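Local coordinates for manganese-binding protein (Chlamydia trachomatis, PDB 6NSI) that binds iron, manganese and nickel ions, with a preference for ferrous iron, and delivers them to the permease of an ABC transporter for import, at residues Tyr163-His168 with Glu224-Glu229; Ser155-Lys160 with Thr276-Leu281; Ile195-Leu200 with Met212-Tyr217; Phe98-Ile103 with Phe171-Arg176. All coordinates share one frame; numbering follows the deposited sequence.

Contact 1 (Tyr163-His168 with Glu224-Glu229); sequences YLVTGH and EVVFLE. With FE (Fe (III) ion), chain B.
The imidazole of His168 meets Glu229 at its edge. His168 ND1 donates a hydrogen bond to Glu229 OE1 at 2.6 Å. The oxygen lies close to the ring plane and accepts it on its syn lone pair, although the N-H bond is bent, at 132°. Ring and carboxylate planes are turned 46° from each other. The phenyl ring of Phe227 has Val165 O and a water at its edge, and Leu164 CD1 comes obliquely to Phe227 CD1 at 3.5 Å.

The other carboxylate oxygen is used too: His168 N donates to Glu229 OE2 at 2.8 Å, from the syn side but out of the carboxylate plane. Glu229 thus grips both the ring and the backbone of one residue. Its chain is extended beyond CG (chi2 157°), which carries the carboxylate across to the histidine. Ser259 also bonds Glu229 OE1.

His168 NE2 binds the iron at 2.2 Å, in a site completed by His36, His102 and Asp260. Glu229 is therefore a second-shell residue of the metal site of this solute-binding protein. It fixes the rotation of the ring, and its charge probably makes NE2 a stronger donor to the metal.

Farther back, the ends of strands 164-165 and 225-226 come together through one firm backbone bond, from Phe227 N to Val165 O at 2.9 Å, and a water. The water joins Tyr163 O, Val165 N and Val225 O. Val165 CG1 packs on Val226 CG1 at 3.7 Å, and helix 235-242 covers both valines.

Contact 2 (Ser155-Lys160 with Thr276-Leu281); sequences STIPEK and TITEEL
Ile157 points at the end of helix 266-280 and carries most of this contact. From its CB two branches part. The short one, CG2, lies anti to the backbone N and packs on Leu281, where Ile157 CG2 is 3.6 Å from Leu281 CB. The carbonyl of the same leucine is equally near. The long branch leaves beside the backbone N (chi1 -63°) and runs on extended. Its first carbon, CG1, passes over the backbone of Thr278, with Ile157 CG1 4.0 Å from Thr278 CA. The tip meets the most residues. Ile157 CD1 touches Ile277 CG2 at 4.1 Å and also meets Thr278 CA and Leu281 CB. One isoleucine thus touches Ile277 and Thr278 of the last helical turn and Leu281 just beyond it.

Two smaller touches flank it. Thr156 OG1 comes within 3.7 Å of the methyl Thr278 CG2, the two side chains crossing at about a right angle. That hydroxyl is engaged by Ser153 O and Thr284 N, while Thr278 OG1 bonds Val274 O. Pro158 CD rests 3.6 Å from Leu281 O, a carbonyl that accepts from Asn161 ND2.

The contact is plain packing, away from the metal sites. It joins the connection between helix 129-154 and strand 164-165 to the C-terminal end of helix 266-280. Ile277 and Thr278 also lean on Leu154 and Ser153, so the two helices meet where both end.

Contact 3 (Ile195-Leu200 with Met212-Tyr217); sequences ISPEGL and MRVVEY
The carbonyl oxygen Ser196 O is gripped by both terminal nitrogens of Arg213. Arg213 NH1 donates to Ser196 O at 3.3 Å, from above the carbonyl plane, 39° out of it. The bond from Arg213 NH2 to Ser196 O is equally long and weak. The carbonyl oxygen lies near the guanidinium plane, at its edge. A bend at chi3 (52°) turns the end of the arginine chain toward the loop. A water accepts from Ser196 N and, weakly, from Arg213 NH1. Asp210 forms a salt bridge with NH2.

Ile195 lies on Tyr217. Ile195 CG2 sits over one face of the phenol ring, a CH-pi contact 3.6 Å from the Tyr217 centroid. The other branch follows the ring back to its root, with Ile195 CD1 3.7 Å from Tyr217 CB. Tyr217 OH bonds Ser192 O. Beside them, Val214 CG2 packs at 4.0 Å against Pro197 CB.

These contacts fasten helix 208-221 to the end of strand 194-195 and the loop that follows. The polar grip is made of long bonds from a charged group to a neutral oxygen, and Asp210 probably balances that charge. Ile195 dominates, packed on Tyr217, Val214 and the arginine chain, so the contact is largely apolar with the arginine bonds at one side.

Contact 4 (Phe98-Ile103 with Phe171-Arg176); sequences FPDPHI and FSYFTR. With FE (Fe (III) ion), chain B.
Ser172, in the first turn of helix 172-178, places its CB 3.5 Å from Asp100 OD2. Its hydroxyl bonds Asn169 instead. Tyr173 follows and does most of the work. Its ring leaves with CG anti to the carbonyl carbon (chi1 -67°) and slides past Asp100, the carboxylate turned 60° from the ring. Tyr173 OH donates to Asp100 O at 2.8 Å, in the carbonyl plane and on a lone pair. The phenol oxygen also accepts from Leu93 N. Over one ring face lies Ile103 CG2, a CH-pi contact 3.8 Å from the Tyr173 centroid. At the edge, a water joins Tyr173 N to His102 O.

The tyrosine thus braces the turn that presents a metal ligand. In that turn Asp100 OD1 accepts twice, from His102 ND1 at 2.7 Å and from His102 N at 3.0 Å. The second bond closes an Asx turn, and the two donors come from opposite faces of the carboxylate plane. On the far side of the imidazole, His102 NE2 binds the iron at 2.2 Å. Asp100 holds the ring's rotation from the second shell. Its charge probably strengthens NE2 as a donor to the metal, while Tyr173 steadies the aspartate's own backbone.

Contacts 1 and 4 lie about 15 Å apart between centres and meet at the iron, each giving one histidine ligand backed by a carboxylate. Contact 3 sits about 9 Å from contact 1 between centres. Strands 164-165 and 194-195 pair between them, and helix 208-221 leads on to strand 225-226. Leu200 of contact 3 also packs on Asp100 of contact 4. Contact 2 is about 13 Å from contact 1 between centres, where helix 266-280 touches Phe227, but about 20 Å from contact 3 and 19 Å from contact 4. Along the chain, contact 2 encloses contact 1, which encloses contact 3. Contact 4 starts earliest, and its segments alternate with those of contacts 1 and 2. The metal site therefore draws on segments far apart in sequence.

Contact 1 (Tyr163-His168 with Glu224-Glu229)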
loop_
_atom_site.group_PDB
_atom_site.type_symbol
_atom_site.label_atom_id
_atom_site.label_comp_id
_atom_site.label_asym_id
_atom_site.label_seq_id
_atom_site.Cartn_x
_atom_site.Cartn_y
_atom_site.Cartn_z
ATOM N N TYR A 163 -5.444 -1.818 17.468
ATOM C CA TYR A 163 -4.284 -0.943 17.626
ATOM C C TYR A 163 -3.166 -1.647 16.880
ATOM O O TYR A 163 -2.753 -2.745 17.285
ATOM C CB TYR A 163 -3.937 -0.724 19.108
ATOM C CG TYR A 163 -5.019 0.039 19.839
ATOM C CD1 TYR A 163 -5.063 1.425 19.790
ATOM C CD2 TYR A 163 -6.023 -0.631 20.537
ATOM C CE1 TYR A 163 -6.071 2.141 20.432
ATOM C CE2 TYR A 163 -7.040 0.067 21.186
ATOM C CZ TYR A 163 -7.054 1.450 21.129
ATOM O OH TYR A 163 -8.045 2.147 21.761
ATOM N N LEU A 164 -2.733 -1.049 15.768
ATOM C CA LEU A 164 -1.881 -1.701 14.778
ATOM C C LEU A 164 -0.466 -1.129 14.844
ATOM O O LEU A 164 -0.219 0.000 14.396
ATOM C CB LEU A 164 -2.473 -1.538 13.375
ATOM C CG LEU A 164 -1.650 -2.137 12.228
ATOM C CD1 LEU A 164 -1.431 -3.643 12.425
ATOM C CD2 LEU A 164 -2.350 -1.832 10.918
ATOM N N VAL A 165 0.464 -1.917 15.378
ATOM C CA VAL A 165 1.856 -1.497 15.527
ATOM C C VAL A 165 2.669 -2.173 14.428
ATOM O O VAL A 165 2.781 -3.403 14.400
ATOM C CB VAL A 165 2.410 -1.848 16.921
ATOM C CG1 VAL A 165 3.875 -1.388 17.042
ATOM C CG2 VAL A 165 1.551 -1.219 18.033
ATOM N N THR A 166 3.240 -1.386 13.523
ATOM C CA THR A 166 3.988 -1.926 12.395
ATOM C C THR A 166 5.383 -1.312 12.316
ATOM O O THR A 166 5.757 -0.454 13.117
ATOM C CB THR A 166 3.263 -1.676 11.072
ATOM O OG1 THR A 166 3.261 -0.261 10.811
ATOM C CG2 THR A 166 1.830 -2.213 11.146
ATOM N N GLY A 167 6.148 -1.784 11.320
ATOM C CA GLY A 167 7.524 -1.342 11.166
ATOM C C GLY A 167 7.634 0.115 10.750
ATOM O O GLY A 167 8.377 0.889 11.369
ATOM N N HIS A 168 6.945 0.497 9.659
ATOM C CA HIS A 168 6.805 1.905 9.301
ATOM C C HIS A 168 5.339 2.210 9.031
ATOM O O HIS A 168 4.474 1.335 9.119
ATOM C CB HIS A 168 7.723 2.318 8.127
ATOM C CG HIS A 168 7.259 1.928 6.748
ATOM N ND1 HIS A 168 7.134 0.613 6.335
ATOM C CD2 HIS A 168 7.025 2.690 5.646
ATOM C CE1 HIS A 168 6.786 0.586 5.058
ATOM N NE2 HIS A 168 6.715 1.828 4.618
ATOM N N GLU A 224 -0.591 -6.557 22.413
ATOM C CA GLU A 224 0.093 -7.806 22.714
ATOM C C GLU A 224 0.987 -8.295 21.586
ATOM O O GLU A 224 1.850 -9.150 21.824
ATOM C CB GLU A 224 -0.921 -8.909 23.047
ATOM C CG GLU A 224 -1.843 -8.584 24.196
ATOM C CD GLU A 224 -3.037 -9.527 24.232
ATOM O OE1 GLU A 224 -2.838 -10.752 24.064
ATOM O OE2 GLU A 224 -4.175 -9.042 24.382
ATOM N N VAL A 225 0.809 -7.769 20.374
ATOM C CA VAL A 225 1.555 -8.229 19.216
ATOM C C VAL A 225 1.887 -7.033 18.329
ATOM O O VAL A 225 1.120 -6.068 18.229
ATOM C CB VAL A 225 0.752 -9.320 18.456
ATOM C CG1 VAL A 225 -0.654 -8.834 18.195
ATOM C CG2 VAL A 225 1.463 -9.738 17.173
ATOM N N VAL A 226 3.061 -7.098 17.694
ATOM C CA VAL A 226 3.517 -6.095 16.743
ATOM C C VAL A 226 3.868 -6.814 15.443
ATOM O O VAL A 226 4.161 -8.008 15.434
ATOM C CB VAL A 226 4.725 -5.310 17.299
ATOM C CG1 VAL A 226 4.381 -4.706 18.663
ATOM C CG2 VAL A 226 5.933 -6.237 17.441
ATOM N N PHE A 227 3.865 -6.074 14.338
ATOM C CA PHE A 227 3.955 -6.682 13.013
ATOM C C PHE A 227 5.231 -6.254 12.288
ATOM O O PHE A 227 5.366 -5.091 11.896
ATOM C CB PHE A 227 2.730 -6.321 12.173
ATOM C CG PHE A 227 1.433 -6.849 12.733
ATOM C CD1 PHE A 227 0.740 -6.135 13.717
ATOM C CD2 PHE A 227 0.905 -8.056 12.277
ATOM C CE1 PHE A 227 -0.477 -6.611 14.225
ATOM C CE2 PHE A 227 -0.330 -8.549 12.794
ATOM C CZ PHE A 227 -1.003 -7.827 13.760
ATOM N N LEU A 228 6.114 -7.215 12.044
ATOM C CA LEU A 228 7.239 -7.037 11.132
ATOM C C LEU A 228 6.746 -6.919 9.702
ATOM O O LEU A 228 5.688 -7.442 9.354
ATOM C CB LEU A 228 8.187 -8.235 11.220
ATOM C CG LEU A 228 8.743 -8.488 12.620
ATOM C CD1 LEU A 228 9.350 -9.885 12.694
ATOM C CD2 LEU A 228 9.789 -7.449 12.908
ATOM N N GLU A 229 7.544 -6.246 8.860
ATOM C CA GLU A 229 7.263 -6.125 7.436
ATOM C C GLU A 229 8.395 -6.740 6.631
ATOM O O GLU A 229 9.575 -6.581 6.964
ATOM C CB GLU A 229 7.075 -4.664 6.989
ATOM C CG GLU A 229 5.972 -3.929 7.740
ATOM C CD GLU A 229 6.150 -2.419 7.702
ATOM O OE1 GLU A 229 6.778 -1.916 6.736
ATOM O OE2 GLU A 229 5.654 -1.738 8.631
HETATM FE FE FE B . 6.260 2.559 2.541
HETATM O O HOH W 1 -0.470 -4.234 16.800
#

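Contact 2 (Ser155-Lys160 with Thr276-Leu281)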
loop_
_atom_site.group_PDB
_atom_site.type_symbol
_atom_site.label_atom_id
_atom_site.label_comp_id
_atom_site.label_asym_id
_atom_site.label_seq_id
_atom_site.Cartn_x
_atom_site.Cartn_y
_atom_site.Cartn_z
ATOM N N SER A 155 -13.616 -6.465 11.100
ATOM C CA SER A 155 -14.607 -6.051 12.086
ATOM C C SER A 155 -14.742 -7.029 13.241
ATOM O O SER A 155 -15.338 -6.670 14.262
ATOM C CB SER A 155 -15.964 -5.874 11.417
ATOM O OG SER A 155 -16.016 -4.587 10.843
ATOM N N THR A 156 -14.213 -8.246 13.108
ATOM C CA THR A 156 -14.285 -9.227 14.188
ATOM C C THR A 156 -13.178 -9.034 15.227
ATOM O O THR A 156 -13.233 -9.643 16.303
ATOM C CB THR A 156 -14.225 -10.656 13.608
ATOM O OG1 THR A 156 -12.913 -10.919 13.099
ATOM C CG2 THR A 156 -15.251 -10.848 12.464
ATOM N N ILE A 157 -12.170 -8.226 14.924
ATOM C CA ILE A 157 -11.152 -7.866 15.907
ATOM C C ILE A 157 -11.832 -7.159 17.070
ATOM O O ILE A 157 -12.464 -6.116 16.851
ATOM C CB ILE A 157 -10.080 -6.956 15.285
ATOM C CG1 ILE A 157 -9.353 -7.690 14.166
ATOM C CG2 ILE A 157 -9.117 -6.412 16.390
ATOM C CD1 ILE A 157 -8.399 -6.786 13.388
ATOM N N PRO A 158 -11.736 -7.671 18.303
ATOM C CA PRO A 158 -12.283 -6.936 19.449
ATOM C C PRO A 158 -11.788 -5.498 19.455
ATOM O O PRO A 158 -10.607 -5.231 19.225
ATOM C CB PRO A 158 -11.757 -7.716 20.662
ATOM C CG PRO A 158 -11.460 -9.081 20.136
ATOM C CD PRO A 158 -11.021 -8.898 18.714
ATOM N N GLU A 159 -12.709 -4.569 19.713
ATOM C CA GLU A 159 -12.368 -3.150 19.698
ATOM C C GLU A 159 -11.189 -2.830 20.622
ATOM O O GLU A 159 -10.379 -1.950 20.314
ATOM C CB GLU A 159 -13.586 -2.318 20.081
ATOM C CG GLU A 159 -13.347 -0.817 20.069
ATOM C CD GLU A 159 -14.548 -0.024 20.574
ATOM O OE1 GLU A 159 -15.203 -0.463 21.564
ATOM O OE2 GLU A 159 -14.830 1.043 19.976
ATOM N N LYS A 160 -11.086 -3.512 21.769
ATOM C CA LYS A 160 -9.950 -3.278 22.664
ATOM C C LYS A 160 -8.604 -3.652 22.030
ATOM O O LYS A 160 -7.557 -3.267 22.567
ATOM C CB LYS A 160 -10.140 -4.062 23.977
ATOM C CG LYS A 160 -10.020 -5.585 23.794
ATOM C CD LYS A 160 -9.923 -6.358 25.110
ATOM C CE LYS A 160 -9.599 -7.829 24.821
ATOM N NZ LYS A 160 -9.916 -8.751 25.944
ATOM N N THR A 276 -3.510 -12.111 8.444
ATOM C CA THR A 276 -2.516 -11.941 9.496
ATOM C C THR A 276 -2.992 -10.954 10.563
ATOM O O THR A 276 -2.985 -11.264 11.759
ATOM C CB THR A 276 -1.191 -11.498 8.868
ATOM O OG1 THR A 276 -0.777 -12.506 7.933
ATOM C CG2 THR A 276 -0.077 -11.309 9.943
ATOM N N ILE A 277 -3.447 -9.772 10.150
ATOM C CA ILE A 277 -3.853 -8.778 11.142
ATOM C C ILE A 277 -5.085 -9.255 11.912
ATOM O O ILE A 277 -5.147 -9.135 13.143
ATOM C CB ILE A 277 -4.073 -7.421 10.449
ATOM C CG1 ILE A 277 -2.715 -6.897 9.953
ATOM C CG2 ILE A 277 -4.801 -6.399 11.386
ATOM C CD1 ILE A 277 -2.793 -5.596 9.232
ATOM N N THR A 278 -6.071 -9.826 11.213
ATOM C CA THR A 278 -7.287 -10.288 11.889
ATOM C C THR A 278 -6.968 -11.366 12.922
ATOM O O THR A 278 -7.412 -11.289 14.076
ATOM C CB THR A 278 -8.306 -10.811 10.864
ATOM O OG1 THR A 278 -8.601 -9.785 9.911
ATOM C CG2 THR A 278 -9.623 -11.221 11.543
ATOM N N GLU A 279 -6.177 -12.373 12.534
ATOM C CA GLU A 279 -5.920 -13.482 13.453
ATOM C C GLU A 279 -5.103 -13.034 14.657
ATOM O O GLU A 279 -5.392 -13.426 15.798
ATOM C CB GLU A 279 -5.199 -14.620 12.725
ATOM C CG GLU A 279 -6.123 -15.554 11.964
ATOM C CD GLU A 279 -5.363 -16.605 11.169
ATOM O OE1 GLU A 279 -4.114 -16.668 11.285
ATOM O OE2 GLU A 279 -6.020 -17.360 10.420
ATOM N N GLU A 280 -4.071 -12.217 14.431
ATOM C CA GLU A 280 -3.176 -11.873 15.534
ATOM C C GLU A 280 -3.826 -10.910 16.516
ATOM O O GLU A 280 -3.500 -10.949 17.710
ATOM C CB GLU A 280 -1.872 -11.282 14.999
ATOM C CG GLU A 280 -1.040 -12.278 14.181
ATOM C CD GLU A 280 -0.171 -13.190 15.036
ATOM O OE1 GLU A 280 0.782 -13.784 14.485
ATOM O OE2 GLU A 280 -0.440 -13.315 16.260
ATOM N N LEU A 281 -4.732 -10.044 16.047
ATOM C CA LEU A 281 -5.456 -9.119 16.923
ATOM C C LEU A 281 -6.740 -9.721 17.516
ATOM O O LEU A 281 -7.492 -9.018 18.207
ATOM C CB LEU A 281 -5.766 -7.819 16.176
ATOM C CG LEU A 281 -4.457 -7.060 15.835
ATOM C CD1 LEU A 281 -4.764 -5.728 15.198
ATOM C CD2 LEU A 281 -3.633 -6.855 17.071
#

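Contact 3 (Ile195-Leu200 with Met212-Tyr217)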
loop_
_atom_site.group_PDB
_atom_site.type_symbol
_atom_site.label_atom_id
_atom_site.label_comp_id
_atom_site.label_asym_id
_atom_site.label_seq_id
_atom_site.Cartn_x
_atom_site.Cartn_y
_atom_site.Cartn_z
ATOM N N ILE A 195 0.509 2.914 14.920
ATOM C CA ILE A 195 1.776 3.572 15.262
ATOM C C ILE A 195 2.920 2.736 14.701
ATOM O O ILE A 195 2.776 1.534 14.454
ATOM C CB ILE A 195 1.942 3.773 16.795
ATOM C CG1 ILE A 195 2.964 4.890 17.080
ATOM C CG2 ILE A 195 2.397 2.479 17.456
ATOM C CD1 ILE A 195 3.019 5.325 18.527
ATOM N N SER A 196 4.075 3.376 14.501
ATOM C CA SER A 196 5.255 2.702 13.981
ATOM C C SER A 196 6.461 3.544 14.348
ATOM O O SER A 196 6.349 4.777 14.421
ATOM C CB SER A 196 5.170 2.497 12.453
ATOM O OG SER A 196 5.041 3.722 11.759
ATOM N N PRO A 197 7.608 2.926 14.632
ATOM C CA PRO A 197 8.797 3.725 14.994
ATOM C C PRO A 197 9.367 4.483 13.809
ATOM O O PRO A 197 9.946 5.561 13.981
ATOM C CB PRO A 197 9.776 2.677 15.536
ATOM C CG PRO A 197 9.389 1.394 14.868
ATOM C CD PRO A 197 7.874 1.475 14.597
ATOM N N GLU A 198 9.203 3.955 12.608
ATOM C CA GLU A 198 9.606 4.619 11.376
ATOM C C GLU A 198 8.409 5.338 10.755
ATOM O O GLU A 198 7.267 4.888 10.878
ATOM C CB GLU A 198 10.176 3.585 10.403
ATOM C CG GLU A 198 10.662 4.149 9.056
ATOM C CD GLU A 198 11.849 5.077 9.214
ATOM O OE1 GLU A 198 11.626 6.273 9.533
ATOM O OE2 GLU A 198 12.994 4.594 9.021
ATOM N N GLY A 199 8.678 6.459 10.070
ATOM C CA GLY A 199 7.639 7.251 9.437
ATOM C C GLY A 199 7.193 6.702 8.095
ATOM O O GLY A 199 7.167 5.486 7.870
ATOM N N LEU A 200 6.868 7.557 7.127
ATOM C CA LEU A 200 6.361 7.105 5.790
ATOM C C LEU A 200 7.410 6.409 4.893
ATOM O O LEU A 200 7.019 5.617 4.068
ATOM C CB LEU A 200 5.775 8.320 5.061
ATOM C CG LEU A 200 4.495 8.922 5.633
ATOM C CD1 LEU A 200 4.108 10.183 4.901
ATOM C CD2 LEU A 200 3.345 7.947 5.615
ATOM N N MET A 212 10.850 4.765 22.281
ATOM C CA MET A 212 10.126 5.055 23.511
ATOM C C MET A 212 8.670 5.371 23.223
ATOM O O MET A 212 7.772 4.904 23.936
ATOM C CB MET A 212 10.776 6.222 24.242
ATOM C CG MET A 212 10.051 6.557 25.560
ATOM S SD MET A 212 8.872 7.935 25.393
ATOM C CE MET A 212 9.994 9.224 24.780
ATOM N N ARG A 213 8.427 6.181 22.192
ATOM C CA ARG A 213 7.070 6.498 21.765
ATOM C C ARG A 213 6.243 5.227 21.550
ATOM O O ARG A 213 5.133 5.094 22.081
ATOM C CB ARG A 213 7.152 7.336 20.489
ATOM C CG ARG A 213 5.842 7.738 19.878
ATOM C CD ARG A 213 6.093 8.804 18.810
ATOM N NE ARG A 213 7.117 8.400 17.832
ATOM C CZ ARG A 213 6.880 7.614 16.779
ATOM N NH1 ARG A 213 5.667 7.118 16.573
ATOM N NH2 ARG A 213 7.857 7.296 15.939
ATOM N N VAL A 214 6.791 4.258 20.807
ATOM C CA VAL A 214 6.036 3.037 20.502
ATOM C C VAL A 214 5.891 2.154 21.747
ATOM O O VAL A 214 4.834 1.534 21.971
ATOM C CB VAL A 214 6.694 2.286 19.325
ATOM C CG1 VAL A 214 5.918 1.014 18.982
ATOM C CG2 VAL A 214 6.760 3.174 18.112
ATOM N N VAL A 215 6.931 2.100 22.589
ATOM C CA VAL A 215 6.849 1.326 23.833
ATOM C C VAL A 215 5.732 1.857 24.734
ATOM O O VAL A 215 4.934 1.089 25.293
ATOM C CB VAL A 215 8.219 1.330 24.545
ATOM C CG1 VAL A 215 8.097 0.880 26.010
ATOM C CG2 VAL A 215 9.204 0.440 23.787
ATOM N N GLU A 216 5.645 3.180 24.886
ATOM C CA GLU A 216 4.591 3.743 25.727
ATOM C C GLU A 216 3.211 3.516 25.113
ATOM O O GLU A 216 2.232 3.256 25.833
ATOM C CB GLU A 216 4.853 5.229 25.960
ATOM C CG GLU A 216 6.124 5.513 26.779
ATOM C CD GLU A 216 6.211 6.958 27.263
ATOM O OE1 GLU A 216 5.838 7.884 26.513
ATOM O OE2 GLU A 216 6.666 7.175 28.394
ATOM N N TYR A 217 3.111 3.615 23.786
ATOM C CA TYR A 217 1.855 3.294 23.108
ATOM C C TYR A 217 1.451 1.849 23.359
ATOM O O TYR A 217 0.276 1.566 23.620
ATOM C CB TYR A 217 2.003 3.558 21.613
ATOM C CG TYR A 217 0.818 3.233 20.718
ATOM C CD1 TYR A 217 0.603 1.933 20.261
ATOM C CD2 TYR A 217 -0.027 4.238 20.255
ATOM C CE1 TYR A 217 -0.456 1.633 19.379
ATOM C CE2 TYR A 217 -1.099 3.947 19.378
ATOM C CZ TYR A 217 -1.299 2.643 18.951
ATOM O OH TYR A 217 -2.336 2.325 18.067
HETATM O O HOH W 2 3.823 6.544 14.231
#

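Contact 4 (Phe98-Ile103 with Phe171-Arg176)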
loop_
_atom_site.group_PDB
_atom_site.type_symbol
_atom_site.label_atom_id
_atom_site.label_comp_id
_atom_site.label_asym_id
_atom_site.label_seq_id
_atom_site.Cartn_x
_atom_site.Cartn_y
_atom_site.Cartn_z
ATOM N N PHE A 98 4.624 15.690 4.610
ATOM C CA PHE A 98 4.804 14.885 3.404
ATOM C C PHE A 98 3.544 14.068 3.135
ATOM O O PHE A 98 2.866 13.644 4.078
ATOM C CB PHE A 98 6.010 13.946 3.534
ATOM C CG PHE A 98 7.338 14.665 3.605
ATOM C CD1 PHE A 98 8.019 15.007 2.448
ATOM C CD2 PHE A 98 7.900 15.003 4.831
ATOM C CE1 PHE A 98 9.232 15.670 2.507
ATOM C CE2 PHE A 98 9.123 15.669 4.898
ATOM C CZ PHE A 98 9.785 16.004 3.736
ATOM N N PRO A 99 3.191 13.833 1.870
ATOM C CA PRO A 99 1.983 13.049 1.580
ATOM C C PRO A 99 2.208 11.572 1.853
ATOM O O PRO A 99 3.323 11.046 1.731
ATOM C CB PRO A 99 1.742 13.304 0.090
ATOM C CG PRO A 99 3.120 13.525 -0.453
ATOM C CD PRO A 99 3.914 14.207 0.642
ATOM N N ASP A 100 1.128 10.900 2.239
ATOM C CA ASP A 100 1.182 9.472 2.506
ATOM C C ASP A 100 0.830 8.722 1.230
ATOM O O ASP A 100 -0.347 8.746 0.815
ATOM C CB ASP A 100 0.227 9.092 3.630
ATOM C CG ASP A 100 0.367 7.643 4.048
ATOM O OD1 ASP A 100 0.889 6.839 3.241
ATOM O OD2 ASP A 100 -0.039 7.304 5.192
ATOM N N PRO A 101 1.773 8.012 0.609
ATOM C CA PRO A 101 1.504 7.360 -0.682
ATOM C C PRO A 101 0.795 6.014 -0.595
ATOM O O PRO A 101 0.420 5.473 -1.647
ATOM C CB PRO A 101 2.909 7.181 -1.267
ATOM C CG PRO A 101 3.753 6.956 -0.041
ATOM C CD PRO A 101 3.184 7.862 1.019
ATOM N N HIS A 102 0.587 5.461 0.607
ATOM C CA HIS A 102 0.244 4.045 0.738
ATOM C C HIS A 102 -1.235 3.756 0.542
ATOM O O HIS A 102 -1.842 3.068 1.374
ATOM C CB HIS A 102 0.679 3.523 2.113
ATOM C CG HIS A 102 2.139 3.714 2.384
ATOM N ND1 HIS A 102 2.642 4.838 3.011
ATOM C CD2 HIS A 102 3.209 2.923 2.118
ATOM C CE1 HIS A 102 3.957 4.729 3.118
ATOM N NE2 HIS A 102 4.324 3.576 2.589
ATOM N N ILE A 103 -1.825 4.230 -0.562
ATOM C CA ILE A 103 -3.269 4.052 -0.743
ATOM C C ILE A 103 -3.662 2.644 -1.170
ATOM O O ILE A 103 -4.852 2.307 -1.127
ATOM C CB ILE A 103 -3.821 5.071 -1.763
ATOM C CG1 ILE A 103 -3.069 4.971 -3.097
ATOM C CG2 ILE A 103 -3.767 6.500 -1.187
ATOM C CD1 ILE A 103 -3.659 5.852 -4.246
ATOM N N PHE A 171 0.299 1.681 6.870
ATOM C CA PHE A 171 -1.065 1.186 7.022
ATOM C C PHE A 171 -2.022 2.244 7.576
ATOM O O PHE A 171 -3.060 1.905 8.161
ATOM C CB PHE A 171 -1.062 -0.071 7.890
ATOM C CG PHE A 171 -0.231 -1.199 7.306
ATOM C CD1 PHE A 171 1.109 -1.345 7.650
ATOM C CD2 PHE A 171 -0.790 -2.094 6.399
ATOM C CE1 PHE A 171 1.878 -2.377 7.112
ATOM C CE2 PHE A 171 -0.029 -3.132 5.851
ATOM C CZ PHE A 171 1.301 -3.280 6.213
ATOM N N SER A 172 -1.713 3.530 7.380
ATOM C CA SER A 172 -2.639 4.555 7.860
ATOM C C SER A 172 -3.978 4.502 7.123
ATOM O O SER A 172 -5.040 4.636 7.748
ATOM C CB SER A 172 -2.009 5.946 7.743
ATOM O OG SER A 172 -1.085 6.160 8.799
ATOM N N TYR A 173 -3.963 4.331 5.795
ATOM C CA TYR A 173 -5.232 4.232 5.066
ATOM C C TYR A 173 -6.011 2.988 5.479
ATOM O O TYR A 173 -7.228 3.043 5.695
ATOM C CB TYR A 173 -4.978 4.224 3.558
ATOM C CG TYR A 173 -4.433 5.536 3.055
ATOM C CD1 TYR A 173 -3.064 5.712 2.869
ATOM C CD2 TYR A 173 -5.279 6.594 2.770
ATOM C CE1 TYR A 173 -2.555 6.909 2.404
ATOM C CE2 TYR A 173 -4.786 7.799 2.318
ATOM C CZ TYR A 173 -3.426 7.956 2.128
ATOM O OH TYR A 173 -2.929 9.158 1.671
ATOM N N PHE A 174 -5.317 1.850 5.542
ATOM C CA PHE A 174 -5.880 0.603 6.042
ATOM C C PHE A 174 -6.563 0.808 7.391
ATOM O O PHE A 174 -7.702 0.369 7.612
ATOM C CB PHE A 174 -4.723 -0.414 6.142
ATOM C CG PHE A 174 -5.118 -1.786 6.610
ATOM C CD1 PHE A 174 -5.194 -2.085 7.977
ATOM C CD2 PHE A 174 -5.355 -2.793 5.687
ATOM C CE1 PHE A 174 -5.539 -3.345 8.400
ATOM C CE2 PHE A 174 -5.703 -4.065 6.098
ATOM C CZ PHE A 174 -5.784 -4.348 7.461
ATOM N N THR A 175 -5.858 1.461 8.315
ATOM C CA THR A 175 -6.347 1.633 9.677
ATOM C C THR A 175 -7.579 2.530 9.714
ATOM O O THR A 175 -8.541 2.255 10.442
ATOM C CB THR A 175 -5.235 2.242 10.532
ATOM O OG1 THR A 175 -4.113 1.330 10.610
ATOM C CG2 THR A 175 -5.763 2.594 11.925
ATOM N N ARG A 176 -7.537 3.632 8.966
ATOM C CA ARG A 176 -8.662 4.562 8.909
ATOM C C ARG A 176 -9.913 3.890 8.334
ATOM O O ARG A 176 -11.026 4.096 8.836
ATOM C CB ARG A 176 -8.257 5.790 8.078
ATOM C CG ARG A 176 -9.214 7.001 8.175
ATOM C CD ARG A 176 -8.810 8.138 7.202
ATOM N NE ARG A 176 -8.819 7.700 5.802
ATOM C CZ ARG A 176 -8.585 8.490 4.742
ATOM N NH1 ARG A 176 -8.306 9.786 4.909
ATOM N NH2 ARG A 176 -8.633 7.986 3.503
HETATM FE FE FE B . 6.260 2.559 2.541
HETATM O O HOH W 3 -1.819 2.667 4.169
#